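Local coordinates for antifreeze protein (PDB 6EIO), which binds ice, apparently through two faces of its surface, and so probably helps the bacterium that makes it survive freezing, at residues 21-26 with 100-105; 25-30 with 144-149; 50-55 with 219-224. All coordinates share one frame; numbering follows the deposited sequence.

Contact 1 (21-26 with 100-105); sequences QTTVQT and RVASDM
The D104 carboxylate grips T22 and T23 at one end of an irregular beta-solenoid with a helix along its flank, the fold of this ice-binding family. Here the N-terminal arm 21-26 lies against the link 100-105, which leads from helix 81-99 to strand 106-107. The grip is tight. T22 N and T23 N both lie 2.8 Å from D104 OD2; T23 N arrives almost straight (172°) on the syn lone pair, while T22 N meets the oxygen nearly end-on through a more bent bond. T23 OG1 donates to D104 OD1 over 2.6 Å, and three donors thus fix the turn of the carboxylate. At the other end the extended chain of R100 brings NH1 to Q25 OE1 (3.0 Å) and T26 O (2.8 Å), both at the guanidinium edge, while NE forms a salt bridge with D96. An alanine in place of R100 removes the donor shared by Q25 OE1 and T26 O and the salt bridge to D96, and would probably leave the Q25 amide freer to turn. Between these two grips the surface contact is looser: A102 CB meets T23 CG2 at 4.0 Å, and beside them a water accepts from Q25 NE2 (2.9 Å) and donates to V101 O (2.8 Å).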
ATOM      1  N   GLN A  21      -2.486   0.178 -21.771  1.00  6.79           N
ATOM      2  CA  GLN A  21      -1.522  -0.900 -21.902  1.00  6.66           C
ATOM      3  C   GLN A  21      -2.190  -2.200 -22.336  1.00  6.92           C
ATOM      4  O   GLN A  21      -3.358  -2.460 -22.049  1.00  7.98           O
ATOM      5  CB  GLN A  21      -0.795  -1.105 -20.566  1.00  7.04           C
ATOM      6  CG  GLN A  21       0.023   0.113 -20.176  1.00  6.51           C
ATOM      7  CD  GLN A  21       0.712  -0.042 -18.838  1.00  6.42           C
ATOM      8  OE1 GLN A  21       1.297  -1.084 -18.552  1.00  6.93           O
ATOM      9  NE2 GLN A  21       0.678   1.007 -18.031  1.00  6.79           N
ATOM     10  N   THR A  22      -1.404  -3.032 -23.031  1.00  9.07           N
ATOM     11  CA  THR A  22      -1.857  -4.372 -23.371  0.51  8.56           C
ATOM     12  C   THR A  22      -1.245  -5.446 -22.492  1.00  8.38           C
ATOM     13  O   THR A  22      -1.896  -6.466 -22.257  1.00 10.80           O
ATOM     14  CB  THR A  22      -1.549  -4.722 -24.832  0.51  9.39           C
ATOM     15  OG1 THR A  22      -0.142  -4.587 -25.070  0.51  9.40           O
ATOM     16  CG2 THR A  22      -2.351  -3.851 -25.780  0.51 13.95           C
ATOM     17  N   THR A  23      -0.032  -5.257 -21.981  1.00  7.70           N
ATOM     18  CA  THR A  23       0.559  -6.292 -21.142  1.00  7.89           C
ATOM     19  C   THR A  23      -0.279  -6.469 -19.882  1.00  8.05           C
ATOM     20  O   THR A  23      -0.612  -5.495 -19.203  1.00  8.39           O
ATOM     21  CB  THR A  23       1.987  -5.911 -20.764  1.00  9.15           C
ATOM     22  OG1 THR A  23       2.754  -5.773 -21.959  1.00  9.76           O
ATOM     23  CG2 THR A  23       2.614  -6.959 -19.862  1.00 11.69           C
ATOM     24  N   VAL A  24      -0.599  -7.714 -19.567  1.00  8.73           N
ATOM     25  CA  VAL A  24      -1.386  -8.061 -18.395  1.00  8.87           C
ATOM     26  C   VAL A  24      -0.413  -8.358 -17.254  1.00  8.93           C
ATOM     27  O   VAL A  24       0.330  -9.333 -17.315  1.00 11.41           O
ATOM     28  CB  VAL A  24      -2.281  -9.271 -18.697  1.00 10.46           C
ATOM     29  CG1 VAL A  24      -3.039  -9.734 -17.459  1.00 13.62           C
ATOM     30  CG2 VAL A  24      -3.243  -8.958 -19.822  1.00 11.67           C
ATOM     31  N   GLN A  25      -0.414  -7.526 -16.213  1.00  8.26           N
ATOM     32  CA  GLN A  25       0.383  -7.819 -15.038  1.00  7.99           C
ATOM     33  C   GLN A  25      -0.260  -8.948 -14.249  1.00  8.25           C
ATOM     34  O   GLN A  25      -1.482  -8.978 -14.069  1.00  9.39           O
ATOM     35  CB  GLN A  25       0.469  -6.593 -14.124  1.00  8.63           C
ATOM     36  CG  GLN A  25       1.336  -5.494 -14.689  1.00  9.90           C
ATOM     37  CD  GLN A  25       2.738  -5.965 -14.967  1.00  9.23           C
ATOM     38  OE1 GLN A  25       3.383  -6.553 -14.109  1.00 11.25           O
ATOM     39  NE2 GLN A  25       3.210  -5.734 -16.187  1.00 10.05           N
ATOM     40  N   THR A  26       0.573  -9.878 -13.791  1.00  8.68           N
ATOM     41  CA  THR A  26       0.124 -10.892 -12.858  1.00  8.70           C
ATOM     42  C   THR A  26       0.032 -10.279 -11.460  1.00  7.79           C
ATOM     43  O   THR A  26       0.676  -9.265 -11.159  1.00  7.79           O
ATOM     44  CB  THR A  26       1.107 -12.064 -12.822  1.00 10.26           C
ATOM     45  OG1 THR A  26       2.380 -11.580 -12.393  1.00 11.28           O
ATOM     46  CG2 THR A  26       1.231 -12.733 -14.189  1.00 15.13           C
ATOM     47  N   ARG A 100       9.670  -5.669 -12.319  1.00  9.32           N
ATOM     48  CA  ARG A 100       8.816  -5.847 -13.480  1.00  9.39           C
ATOM     49  C   ARG A 100       9.134  -4.823 -14.557  1.00  8.33           C
ATOM     50  O   ARG A 100       9.391  -3.656 -14.265  1.00  7.91           O
ATOM     51  CB  ARG A 100       7.363  -5.767 -13.080  1.00 11.26           C
ATOM     52  CG  ARG A 100       7.051  -6.946 -12.233  1.00 14.36           C
ATOM     53  CD  ARG A 100       5.649  -6.986 -11.834  1.00 14.46           C
ATOM     54  NE  ARG A 100       5.387  -8.201 -11.073  1.00 11.54           N
ATOM     55  CZ  ARG A 100       4.205  -8.795 -11.040  1.00  9.00           C
ATOM     56  NH1 ARG A 100       3.189  -8.286 -11.726  1.00 10.18           N
ATOM     57  NH2 ARG A 100       4.012  -9.870 -10.281  1.00  8.53           N
ATOM     58  N   VAL A 101       9.110  -5.281 -15.806  1.00  9.01           N
ATOM     59  CA  VAL A 101       9.290  -4.423 -16.968  1.00  9.16           C
ATOM     60  C   VAL A 101       8.320  -4.865 -18.053  1.00  8.77           C
ATOM     61  O   VAL A 101       7.957  -6.037 -18.135  1.00  9.87           O
ATOM     62  CB  VAL A 101      10.736  -4.460 -17.522  1.00 11.93           C
ATOM     63  CG1 VAL A 101      11.713  -3.813 -16.557  1.00 14.87           C
ATOM     64  CG2 VAL A 101      11.165  -5.890 -17.841  1.00 17.90           C
ATOM     65  N   ALA A 102       7.922  -3.926 -18.904  1.00  8.89           N
ATOM     66  CA  ALA A 102       7.117  -4.237 -20.067  1.00 10.24           C
ATOM     67  C   ALA A 102       7.343  -3.153 -21.099  1.00  9.05           C
ATOM     68  O   ALA A 102       7.520  -1.983 -20.762  1.00  9.41           O
ATOM     69  CB  ALA A 102       5.632  -4.278 -19.715  1.00 12.80           C
ATOM     70  N   SER A 103       7.297  -3.544 -22.374  1.00 10.75           N
ATOM     71  CA  SER A 103       7.572  -2.591 -23.448  1.00 12.57           C
ATOM     72  C   SER A 103       6.570  -1.443 -23.463  1.00  9.93           C
ATOM     73  O   SER A 103       6.891  -0.344 -23.935  1.00 12.99           O
ATOM     74  CB  SER A 103       7.560  -3.300 -24.802  1.00 15.62           C
ATOM     75  OG  SER A 103       6.306  -3.905 -25.061  1.00 20.59           O
ATOM     76  N   ASP A 104       5.356  -1.687 -22.976  1.00  9.18           N
ATOM     77  CA  ASP A 104       4.283  -0.705 -22.962  1.00  8.67           C
ATOM     78  C   ASP A 104       4.052  -0.088 -21.577  1.00  7.68           C
ATOM     79  O   ASP A 104       3.030   0.571 -21.366  1.00  8.42           O
ATOM     80  CB  ASP A 104       2.993  -1.315 -23.518  1.00  9.06           C
ATOM     81  CG  ASP A 104       2.539  -2.576 -22.761  1.00  9.03           C
ATOM     82  OD1 ASP A 104       3.379  -3.274 -22.171  1.00 10.00           O
ATOM     83  OD2 ASP A 104       1.331  -2.877 -22.753  1.00 13.35           O
ATOM     84  N   MET A 105       4.985  -0.252 -20.640  1.00  7.71           N
ATOM     85  CA  MET A 105       4.800   0.379 -19.345  0.51  7.36           C
ATOM     86  C   MET A 105       4.808   1.897 -19.492  1.00  7.14           C
ATOM     87  O   MET A 105       5.348   2.460 -20.450  1.00  8.69           O
ATOM     88  CB  MET A 105       5.877  -0.067 -18.373  0.51  7.94           C
ATOM     89  CG  MET A 105       7.186   0.609 -18.586  0.51  8.31           C
ATOM     90  SD  MET A 105       8.342   0.075 -17.332  0.51  9.60           S
ATOM     91  CE  MET A 105       8.955  -1.401 -17.922  0.51  9.40           C
TER
HETATM   92  O   HOH W   1       3.066  -2.681 -19.323  1.00 14.67           O
HETATM   93  O   HOH W   2       5.703  -7.127 -16.845  1.00 20.64           O

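Contact 2 (25-30 with 144-149); sequences QTPITL and SAIFVI
I146 lays its side chain along residues Q25 to P27, meeting backbone and side-chain atoms alike. Its CB stands 3.4 Å from Q25 O, and its CG2 branch lies 3.7 Å from Q25 CB and 3.6 Å from T26 O. CG1 sits beside the backbone N (chi1 -62°) and the chain bends again at chi2 (-68°), which carries CD1 to the proline ring; the two side chains cross at about a right angle, with P27 CG 4.0 Å from I146 CD1. Farther along, I28 and V148 meet tip to tip, I28 CD1 being 3.9 Å from V148 CG2. Two waters join the backbones: one accepts from Q25 N and donates to I146 O, the other accepts from I146 N and donates to Q25 O. In the next shell, Y175 touches both P27 and I146, L121 packs on Q25 and V148, and A93, D96 and A97 of helix 81-99 close on I28. Backbone bonds from V148 to G120 and Y122 hold strand 147-151 in place beside strand 120-124. The arm thus runs between the flanking helix and one parallel face of the coil, an arrangement in keeping with the beta-solenoid and long side helix of ice-binding proteins of this family.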
ATOM      1  N   GLN A  25      -0.414  -7.526 -16.213  1.00  8.26           N
ATOM      2  CA  GLN A  25       0.383  -7.819 -15.038  1.00  7.99           C
ATOM      3  C   GLN A  25      -0.260  -8.948 -14.249  1.00  8.25           C
ATOM      4  O   GLN A  25      -1.482  -8.978 -14.069  1.00  9.39           O
ATOM      5  CB  GLN A  25       0.469  -6.593 -14.124  1.00  8.63           C
ATOM      6  CG  GLN A  25       1.336  -5.494 -14.689  1.00  9.90           C
ATOM      7  CD  GLN A  25       2.738  -5.965 -14.967  1.00  9.23           C
ATOM      8  OE1 GLN A  25       3.383  -6.553 -14.109  1.00 11.25           O
ATOM      9  NE2 GLN A  25       3.210  -5.734 -16.187  1.00 10.05           N
ATOM     10  N   THR A  26       0.573  -9.878 -13.791  1.00  8.68           N
ATOM     11  CA  THR A  26       0.124 -10.892 -12.858  1.00  8.70           C
ATOM     12  C   THR A  26       0.032 -10.279 -11.460  1.00  7.79           C
ATOM     13  O   THR A  26       0.676  -9.265 -11.159  1.00  7.79           O
ATOM     14  CB  THR A  26       1.107 -12.064 -12.822  1.00 10.26           C
ATOM     15  OG1 THR A  26       2.380 -11.580 -12.393  1.00 11.28           O
ATOM     16  CG2 THR A  26       1.231 -12.733 -14.189  1.00 15.13           C
ATOM     17  N   PRO A  27      -0.744 -10.888 -10.570  1.00  7.88           N
ATOM     18  CA  PRO A  27      -0.721 -10.440  -9.181  1.00  7.92           C
ATOM     19  C   PRO A  27       0.685 -10.564  -8.615  1.00  7.47           C
ATOM     20  O   PRO A  27       1.516 -11.340  -9.092  1.00  8.33           O
ATOM     21  CB  PRO A  27      -1.699 -11.397  -8.481  1.00  9.93           C
ATOM     22  CG  PRO A  27      -2.562 -11.934  -9.580  1.00 12.92           C
ATOM     23  CD  PRO A  27      -1.664 -12.017 -10.770  1.00 11.23           C
ATOM     24  N   ILE A  28       0.949  -9.771  -7.585  1.00  7.47           N
ATOM     25  CA  ILE A  28       2.192  -9.862  -6.824  1.00  7.09           C
ATOM     26  C   ILE A  28       1.921 -10.728  -5.598  1.00  6.73           C
ATOM     27  O   ILE A  28       1.166 -10.335  -4.700  1.00  8.04           O
ATOM     28  CB  ILE A  28       2.712  -8.482  -6.422  1.00  7.94           C
ATOM     29  CG1 ILE A  28       3.074  -7.714  -7.688  1.00 10.37           C
ATOM     30  CG2 ILE A  28       3.927  -8.603  -5.485  1.00  8.76           C
ATOM     31  CD1 ILE A  28       3.365  -6.271  -7.448  1.00 15.71           C
ATOM     32  N   THR A  29       2.529 -11.907  -5.546  1.00  6.88           N
ATOM     33  CA  THR A  29       2.376 -12.802  -4.405  0.57  6.59           C
ATOM     34  C   THR A  29       2.918 -12.127  -3.151  1.00  6.07           C
ATOM     35  O   THR A  29       4.088 -11.726  -3.138  1.00  6.56           O
ATOM     36  CB  THR A  29       3.195 -14.067  -4.704  0.57  8.26           C
ATOM     37  OG1 THR A  29       2.607 -14.766  -5.799  0.57  9.92           O
ATOM     38  CG2 THR A  29       3.228 -14.992  -3.509  0.57  9.41           C
ATOM     39  N   LEU A  30       2.100 -12.042  -2.105  1.00  6.24           N
ATOM     40  CA  LEU A  30       2.503 -11.497  -0.816  1.00  6.00           C
ATOM     41  C   LEU A  30       2.820 -12.582   0.197  1.00  5.99           C
ATOM     42  O   LEU A  30       3.276 -12.272   1.306  1.00  6.62           O
ATOM     43  CB  LEU A  30       1.405 -10.585  -0.252  1.00  6.60           C
ATOM     44  CG  LEU A  30       1.015  -9.421  -1.155  1.00  7.25           C
ATOM     45  CD1 LEU A  30      -0.135  -8.653  -0.511  1.00  8.85           C
ATOM     46  CD2 LEU A  30       2.178  -8.487  -1.475  1.00  8.20           C
ATOM     47  N   SER A 144     -10.500  -8.445 -12.521  1.00  7.23           N
ATOM     48  CA  SER A 144      -9.225  -9.137 -12.346  0.53  6.33           C
ATOM     49  C   SER A 144      -8.021  -8.267 -12.687  1.00  6.34           C
ATOM     50  O   SER A 144      -6.889  -8.692 -12.464  1.00  7.32           O
ATOM     51  CB  SER A 144      -9.174 -10.425 -13.187  0.53  7.12           C
ATOM     52  OG  SER A 144      -8.916 -10.151 -14.555  0.53  7.10           O
ATOM     53  N   ALA A 145      -8.239  -7.073 -13.207  1.00  6.36           N
ATOM     54  CA  ALA A 145      -7.145  -6.198 -13.608  1.00  6.33           C
ATOM     55  C   ALA A 145      -6.188  -5.909 -12.458  1.00  5.64           C
ATOM     56  O   ALA A 145      -6.605  -5.632 -11.333  1.00  6.01           O
ATOM     57  CB  ALA A 145      -7.714  -4.871 -14.093  1.00  8.33           C
ATOM     58  N   ILE A 146      -4.900  -5.879 -12.787  1.00  5.70           N
ATOM     59  CA  ILE A 146      -3.826  -5.591 -11.846  1.00  5.27           C
ATOM     60  C   ILE A 146      -3.159  -4.263 -12.211  1.00  5.13           C
ATOM     61  O   ILE A 146      -2.953  -3.950 -13.394  1.00  5.68           O
ATOM     62  CB  ILE A 146      -2.787  -6.738 -11.843  1.00  6.18           C
ATOM     63  CG1 ILE A 146      -3.414  -8.066 -11.398  1.00  6.63           C
ATOM     64  CG2 ILE A 146      -1.562  -6.386 -11.001  1.00  6.55           C
ATOM     65  CD1 ILE A 146      -3.838  -8.115  -9.958  1.00  7.58           C
ATOM     66  N   PHE A 147      -2.817  -3.493 -11.172  1.00  4.90           N
ATOM     67  CA  PHE A 147      -2.152  -2.205 -11.295  1.00  4.98           C
ATOM     68  C   PHE A 147      -0.916  -2.232 -10.408  1.00  4.94           C
ATOM     69  O   PHE A 147      -1.040  -2.441  -9.199  1.00  5.50           O
ATOM     70  CB  PHE A 147      -3.075  -1.067 -10.829  1.00  5.37           C
ATOM     71  CG  PHE A 147      -4.476  -1.067 -11.405  1.00  5.04           C
ATOM     72  CD1 PHE A 147      -5.454  -1.912 -10.885  1.00  5.32           C
ATOM     73  CD2 PHE A 147      -4.842  -0.168 -12.413  1.00  5.54           C
ATOM     74  CE1 PHE A 147      -6.763  -1.854 -11.357  1.00  5.87           C
ATOM     75  CE2 PHE A 147      -6.146  -0.106 -12.860  1.00  5.91           C
ATOM     76  CZ  PHE A 147      -7.101  -0.959 -12.343  1.00  5.91           C
ATOM     77  N   VAL A 148       0.264  -2.010 -11.004  1.00  5.03           N
ATOM     78  CA  VAL A 148       1.527  -2.013 -10.267  1.00  5.25           C
ATOM     79  C   VAL A 148       2.209  -0.672 -10.494  1.00  5.27           C
ATOM     80  O   VAL A 148       2.418  -0.275 -11.649  1.00  5.74           O
ATOM     81  CB  VAL A 148       2.449  -3.152 -10.726  1.00  5.61           C
ATOM     82  CG1 VAL A 148       3.793  -3.092  -9.996  1.00  6.46           C
ATOM     83  CG2 VAL A 148       1.772  -4.508 -10.533  1.00  6.94           C
ATOM     84  N   ILE A 149       2.575   0.007  -9.401  1.00  5.34           N
ATOM     85  CA  ILE A 149       3.237   1.304  -9.487  0.53  5.51           C
ATOM     86  C   ILE A 149       4.574   1.224  -8.772  1.00  5.35           C
ATOM     87  O   ILE A 149       4.641   0.916  -7.577  1.00  6.46           O
ATOM     88  CB  ILE A 149       2.388   2.439  -8.914  0.53  6.20           C
ATOM     89  CG1 ILE A 149       1.063   2.522  -9.653  0.53  7.80           C
ATOM     90  CG2 ILE A 149       3.144   3.754  -9.059  0.53  6.87           C
ATOM     91  CD1 ILE A 149       0.071   3.432  -8.992  0.53 10.50           C
TER
HETATM   92  O   HOH W   3      -2.261  -5.356 -15.800  1.00  8.16           O
HETATM   93  O   HOH W   4      -4.142  -7.710 -14.951  1.00 10.91           O

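Contact 3 (50-55 with 219-224); sequences TNITGD and VTMEGN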
ATOM      1  N   THR A  50      -6.758   4.627  16.812  1.00  6.29           N
ATOM      2  CA  THR A  50      -6.572   3.820  15.628  1.00  5.75           C
ATOM      3  C   THR A  50      -7.255   2.476  15.801  1.00  5.77           C
ATOM      4  O   THR A  50      -7.255   1.900  16.890  1.00  6.85           O
ATOM      5  CB  THR A  50      -5.074   3.635  15.407  1.00  5.89           C
ATOM      6  OG1 THR A  50      -4.545   4.911  15.031  1.00  6.40           O
ATOM      7  CG2 THR A  50      -4.728   2.594  14.332  1.00  6.14           C
ATOM      8  N   ASN A  51      -7.831   1.980  14.711  1.00  5.47           N
ATOM      9  CA  ASN A  51      -8.400   0.644  14.697  1.00  5.47           C
ATOM     10  C   ASN A  51      -7.850  -0.082  13.478  1.00  5.28           C
ATOM     11  O   ASN A  51      -7.958   0.421  12.359  1.00  6.27           O
ATOM     12  CB  ASN A  51      -9.928   0.688  14.654  1.00  6.69           C
ATOM     13  CG  ASN A  51     -10.542  -0.663  14.971  1.00  7.69           C
ATOM     14  OD1 ASN A  51     -10.775  -0.987  16.137  1.00  9.81           O
ATOM     15  ND2 ASN A  51     -10.817  -1.453  13.950  1.00  9.00           N
ATOM     16  N   ILE A  52      -7.300  -1.268  13.711  1.00  5.29           N
ATOM     17  CA  ILE A  52      -6.819  -2.155  12.650  1.00  5.39           C
ATOM     18  C   ILE A  52      -7.693  -3.395  12.647  1.00  5.32           C
ATOM     19  O   ILE A  52      -7.823  -4.056  13.679  1.00  6.61           O
ATOM     20  CB  ILE A  52      -5.347  -2.549  12.880  1.00  5.64           C
ATOM     21  CG1 ILE A  52      -4.429  -1.328  12.825  1.00  6.20           C
ATOM     22  CG2 ILE A  52      -4.922  -3.602  11.870  1.00  6.62           C
ATOM     23  CD1 ILE A  52      -3.039  -1.588  13.386  1.00  8.08           C
ATOM     24  N   THR A  53      -8.264  -3.729  11.489  1.00  5.22           N
ATOM     25  CA  THR A  53      -8.958  -5.007  11.310  1.00  5.37           C
ATOM     26  C   THR A  53      -8.081  -5.821  10.366  1.00  4.97           C
ATOM     27  O   THR A  53      -8.029  -5.566   9.161  1.00  5.95           O
ATOM     28  CB  THR A  53     -10.380  -4.861  10.759  1.00  5.61           C
ATOM     29  OG1 THR A  53     -11.124  -3.927  11.549  1.00  7.30           O
ATOM     30  CG2 THR A  53     -11.094  -6.206  10.832  1.00  7.83           C
ATOM     31  N   GLY A  54      -7.358  -6.775  10.932  1.00  5.42           N
ATOM     32  CA  GLY A  54      -6.324  -7.511  10.229  1.00  5.41           C
ATOM     33  C   GLY A  54      -5.171  -7.752  11.170  1.00  5.08           C
ATOM     34  O   GLY A  54      -5.161  -7.236  12.283  1.00  5.64           O
ATOM     35  N   ASP A  55      -4.184  -8.533  10.736  1.00  4.82           N
ATOM     36  CA  ASP A  55      -3.078  -8.818  11.631  1.00  4.81           C
ATOM     37  C   ASP A  55      -2.028  -7.701  11.571  1.00  4.86           C
ATOM     38  O   ASP A  55      -1.954  -6.933  10.604  1.00  5.17           O
ATOM     39  CB  ASP A  55      -2.507 -10.209  11.315  1.00  5.37           C
ATOM     40  CG  ASP A  55      -3.520 -11.342  11.578  1.00  5.47           C
ATOM     41  OD1 ASP A  55      -4.448 -11.147  12.388  1.00  5.69           O
ATOM     42  OD2 ASP A  55      -3.347 -12.426  10.963  1.00  6.11           O
ATOM     43  N   VAL A 219       6.259   1.945  11.078  1.00  6.48           N
ATOM     44  CA  VAL A 219       4.918   2.418  10.767  1.00  6.11           C
ATOM     45  C   VAL A 219       4.446   3.301  11.912  1.00  6.28           C
ATOM     46  O   VAL A 219       4.428   2.877  13.075  1.00  7.56           O
ATOM     47  CB  VAL A 219       3.929   1.278  10.480  1.00  6.92           C
ATOM     48  CG1 VAL A 219       2.543   1.851  10.229  1.00  7.84           C
ATOM     49  CG2 VAL A 219       4.375   0.494   9.258  1.00  7.85           C
ATOM     50  N   THR A 220       4.066   4.531  11.562  1.00  5.63           N
ATOM     51  CA  THR A 220       3.557   5.522  12.497  1.00  5.99           C
ATOM     52  C   THR A 220       2.104   5.815  12.137  1.00  5.40           C
ATOM     53  O   THR A 220       1.789   6.041  10.969  1.00  5.97           O
ATOM     54  CB  THR A 220       4.402   6.799  12.440  1.00  6.83           C
ATOM     55  OG1 THR A 220       5.765   6.481  12.731  1.00  8.68           O
ATOM     56  CG2 THR A 220       3.925   7.849  13.420  1.00 10.25           C
ATOM     57  N   MET A 221       1.240   5.802  13.150  1.00  5.81           N
ATOM     58  CA  MET A 221      -0.192   5.934  12.973  0.50  5.67           C
ATOM     59  C   MET A 221      -0.740   6.954  13.963  1.00  5.62           C
ATOM     60  O   MET A 221      -0.234   7.099  15.083  1.00  6.38           O
ATOM     61  CB  MET A 221      -0.868   4.555  13.183  0.50  5.63           C
ATOM     62  CG  MET A 221      -0.538   3.543  12.086  0.50  5.70           C
ATOM     63  SD  MET A 221      -0.992   1.845  12.526  0.50  5.00           S
ATOM     64  CE  MET A 221       0.225   1.528  13.788  0.50  6.86           C
ATOM     65  N   GLU A 222      -1.792   7.646  13.549  1.00  5.61           N
ATOM     66  CA  GLU A 222      -2.513   8.552  14.439  1.00  5.80           C
ATOM     67  C   GLU A 222      -3.995   8.512  14.059  1.00  5.25           C
ATOM     68  O   GLU A 222      -4.396   8.972  12.993  1.00  5.86           O
ATOM     69  CB  GLU A 222      -1.935   9.965  14.366  1.00  6.66           C
ATOM     70  CG  GLU A 222      -2.631  10.906  15.334  1.00  8.14           C
ATOM     71  CD  GLU A 222      -1.883  12.195  15.676  1.00  8.70           C
ATOM     72  OE1 GLU A 222      -0.780  12.428  15.160  1.00 11.84           O
ATOM     73  OE2 GLU A 222      -2.453  12.956  16.488  1.00  9.20           O
ATOM     74  N   GLY A 223      -4.814   7.932  14.932  1.00  5.33           N
ATOM     75  CA  GLY A 223      -6.248   7.908  14.701  1.00  5.55           C
ATOM     76  C   GLY A 223      -6.677   7.366  13.351  1.00  5.27           C
ATOM     77  O   GLY A 223      -7.573   7.928  12.718  1.00  6.28           O
ATOM     78  N   ASN A 224      -6.082   6.260  12.912  1.00  4.74           N
ATOM     79  CA  ASN A 224      -6.350   5.743  11.581  1.00  4.74           C
ATOM     80  C   ASN A 224      -7.332   4.579  11.593  1.00  4.72           C
ATOM     81  O   ASN A 224      -7.532   3.916  12.610  1.00  6.44           O
ATOM     82  CB  ASN A 224      -5.042   5.275  10.932  1.00  5.03           C
ATOM     83  CG  ASN A 224      -4.031   6.381  10.875  1.00  4.68           C
ATOM     84  OD1 ASN A 224      -2.943   6.276  11.451  1.00  5.64           O
ATOM     85  ND2 ASN A 224      -4.404   7.463  10.196  1.00  5.02           N
TER
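Polar contacts centre on T50 and N224. N224 N donates to T50 OG1 over 2.9 Å in a fairly straight bond (165°), and the hydroxyl is also hydrogen-bonded to N46 OD1, so two partners set its rotation. With chi1 at -69°, OG1 lies beside the threonine's backbone N, where N224 N can reach it, and CG2 is left near N224 O. The return bond is from the backbone: N51 N reaches N224 O at 2.9 Å, nearly in line with the C=O. The same oxygen receives a CA-H contact from T50, with T50 CA 3.2 Å from N224 O, and has T50 CG2 3.5 Å away.

These bonds stitch together corners of neighbouring coils in the beta-solenoid: strand 43-47 turns into 51-53 on one coil, strand 219-222 into 225-227 on the next, and each strand runs parallel to its counterpart, N51 being bonded through its backbone to F226 as well. The turn at G223 takes a positive phi, 53°, a backbone conformation that glycine adopts more readily than other residues. Within it, the side chain of N224 folds back: its OD1 accepts from E222 N at 2.8 Å, with the donor well above the carbonyl plane, and its ND2 bonds to D203 O and A206 O, tying in a further corner.

Apolar contact lies on the inner side. I52 and M221, the latter in one of its two conformers, cross at about a right angle, I52 CD1 being 4.1 Å from M221 SD. F67 touches both of them, and A37 and L72 back the isoleucine, while V44 lies against the methionine.

From the N terminus, the arm 21-30 makes two closures in succession. Contact 1 ties it to the segment just after helix 81-99, and contact 2 ties it to the start of strand 147-151, later in the chain; the two share Q25 and T26, have centres about 10 Å apart, and meet where R100 NH2 probably bonds to P27 O. Contact 3 opens at 50-55, inside both of these spans, and closes only at 219-224, so it crosses both. Its centre lies about 33 Å from that of contact 1 and about 24 Å from that of contact 2. Contact 1 holds the arm at one end of the solenoid and contact 2 a little farther in, whereas contact 3 joins early and late coils on the opposite side of the chain's centre.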